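Local coordinates for protein beta-galactosidase (Trichoderma reesei, PDB 3OG2) that probably hydrolyses terminal non-reducing beta-D-galactose residues in beta-D-galactosides, as a glycoside hydrolase of family 35, at residues Leu362-Gln367 and Asn553-Tyr558. Residues are numbered along the deposited sequence; the frame is centred on the assembly and turned at random.
Sequences LKLQGQ and NSAYNY. With MAN (alpha-D-mannopyranose), chain B.
At the join between the TIM-barrel domain and the second domain of this family 35 enzyme, K363 and L364 of helix 357-370 meet the type I beta turn A555-Y558, which takes up the chain from the short helix beginning at residue 552. K363 spans the gap: CG stands anti to the backbone N (chi1 177°), and a bend at chi3 (58°) brings the ammonium to the turn. There NZ donates to Y556 O at 2.7 Å and to Y558 O at 2.8 Å, standing above the carbonyl plane of Y556 and tilted from that of Y558. A long, flexible amine suits this place, since one buried charge can grip two carbonyls of the same turn, and W559 adds a cation-pi contact. A methionine in place of K363 would probably leave both carbonyls without this donor and the turn less firmly tied to the helix.

One residue on, branched L364 divides its two methyls between neighbours: CD2 meets the small side chain of A555 at CB, 3.8 Å away, while CD1 approaches the Y556 ring obliquely, 3.9 Å from CE1. The L364 and Y556 side chains cross at about a right angle, and F472 of strand 470-476 also packs on L364. Y556 offers carbon to the leucine and a hydroxyl to E357, at the start of the same barrel helix. E357 also binds a mannose of a glycan attached to the protein, to which N553 reaches as well: its amide ND2 donates to O2 of the mannose at 2.9 Å, nearly straight at 170°.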
# COMPACT_ATOMS: atom_id res chain seq x y z
N LEU A 362 6.33 11.65 -8.63
CA LEU A 362 4.89 11.42 -8.84
C LEU A 362 4.11 12.70 -8.64
O LEU A 362 3.13 12.93 -9.38
CB LEU A 362 4.46 10.32 -7.88
CG LEU A 362 3.05 9.81 -8.01
CD1 LEU A 362 2.70 9.40 -9.45
CD2 LEU A 362 2.89 8.60 -7.08
N LYS A 363 4.54 13.55 -7.69
CA LYS A 363 3.87 14.85 -7.51
C LYS A 363 3.98 15.70 -8.76
O LYS A 363 3.06 16.42 -9.11
CB LYS A 363 4.57 15.57 -6.34
CG LYS A 363 4.02 16.96 -6.09
CD LYS A 363 4.57 17.62 -4.79
CE LYS A 363 6.11 17.69 -4.88
NZ LYS A 363 6.64 18.44 -3.70
N LEU A 364 5.13 15.67 -9.49
CA LEU A 364 5.20 16.50 -10.70
C LEU A 364 4.12 16.08 -11.69
O LEU A 364 3.51 16.91 -12.37
CB LEU A 364 6.56 16.33 -11.36
CG LEU A 364 7.78 16.60 -10.51
CD1 LEU A 364 9.05 16.48 -11.36
CD2 LEU A 364 7.71 17.98 -9.88
N GLN A 365 3.88 14.76 -11.74
CA GLN A 365 2.88 14.25 -12.70
C GLN A 365 1.47 14.54 -12.27
O GLN A 365 0.64 14.94 -13.10
CB GLN A 365 3.07 12.73 -12.84
CG GLN A 365 4.46 12.36 -13.42
CD GLN A 365 4.60 10.85 -13.53
OE1 GLN A 365 3.62 10.09 -13.57
NE2 GLN A 365 5.81 10.36 -13.58
N GLY A 366 1.17 14.38 -10.97
CA GLY A 366 -0.19 14.69 -10.52
C GLY A 366 -0.53 16.17 -10.67
O GLY A 366 -1.65 16.55 -11.08
N GLN A 367 0.45 17.03 -10.34
CA GLN A 367 0.18 18.46 -10.44
C GLN A 367 0.02 18.90 -11.89
O GLN A 367 -0.81 19.77 -12.17
CB GLN A 367 1.30 19.23 -9.74
CG GLN A 367 1.30 18.96 -8.22
CD GLN A 367 0.04 19.44 -7.56
OE1 GLN A 367 -0.77 20.23 -7.94
NE2 GLN A 367 -0.15 18.83 -6.36
N ASN A 553 14.99 18.97 -9.92
CA ASN A 553 15.22 18.78 -8.49
C ASN A 553 14.71 19.97 -7.69
O ASN A 553 14.31 19.74 -6.55
CB ASN A 553 16.71 18.53 -8.23
CG ASN A 553 17.08 17.16 -8.75
OD1 ASN A 553 17.33 16.97 -9.94
ND2 ASN A 553 17.16 16.18 -7.86
N SER A 554 14.68 21.17 -8.26
CA SER A 554 13.99 22.27 -7.56
C SER A 554 12.49 22.07 -7.59
O SER A 554 11.81 22.32 -6.58
CB SER A 554 14.33 23.58 -8.25
OG SER A 554 15.69 23.86 -8.06
N ALA A 555 11.93 21.64 -8.74
CA ALA A 555 10.48 21.43 -8.82
C ALA A 555 9.97 20.42 -7.81
O ALA A 555 8.86 20.48 -7.30
CB ALA A 555 10.11 20.91 -10.22
N TYR A 556 10.81 19.45 -7.45
CA TYR A 556 10.44 18.46 -6.43
C TYR A 556 10.03 19.13 -5.12
O TYR A 556 9.29 18.53 -4.35
CB TYR A 556 11.67 17.63 -6.10
CG TYR A 556 12.02 16.51 -7.06
CD1 TYR A 556 11.18 16.03 -8.06
CD2 TYR A 556 13.28 15.89 -6.87
CE1 TYR A 556 11.60 14.97 -8.88
CE2 TYR A 556 13.67 14.81 -7.67
CZ TYR A 556 12.83 14.36 -8.68
OH TYR A 556 13.21 13.30 -9.46
N ASN A 557 10.51 20.35 -4.86
CA ASN A 557 10.18 21.01 -3.60
C ASN A 557 9.04 22.00 -3.69
O ASN A 557 8.80 22.73 -2.73
CB ASN A 557 11.45 21.76 -3.08
CG ASN A 557 12.57 20.76 -2.82
OD1 ASN A 557 12.50 19.77 -2.09
ND2 ASN A 557 13.68 21.07 -3.49
N TYR A 558 8.33 22.04 -4.80
CA TYR A 558 7.15 22.90 -4.93
C TYR A 558 5.86 22.12 -4.60
O TYR A 558 5.81 20.88 -4.76
CB TYR A 558 7.01 23.42 -6.39
CG TYR A 558 7.93 24.57 -6.74
CD1 TYR A 558 9.34 24.41 -6.75
CD2 TYR A 558 7.45 25.82 -7.10
CE1 TYR A 558 10.16 25.48 -7.10
CE2 TYR A 558 8.28 26.91 -7.45
CZ TYR A 558 9.63 26.70 -7.43
OH TYR A 558 10.48 27.77 -7.76
C1 MAN B . 19.24 12.81 -7.13
C2 MAN B . 18.74 12.61 -8.55
C3 MAN B . 19.90 12.99 -9.51
C4 MAN B . 20.33 14.45 -9.24
C5 MAN B . 20.79 14.55 -7.77
C6 MAN B . 21.11 16.01 -7.44
O2 MAN B . 17.63 13.46 -8.76
O3 MAN B . 19.34 12.92 -10.86
O4 MAN B . 21.42 14.75 -10.09
O5 MAN B . 19.70 14.15 -6.94
O6 MAN B . 21.69 16.08 -6.12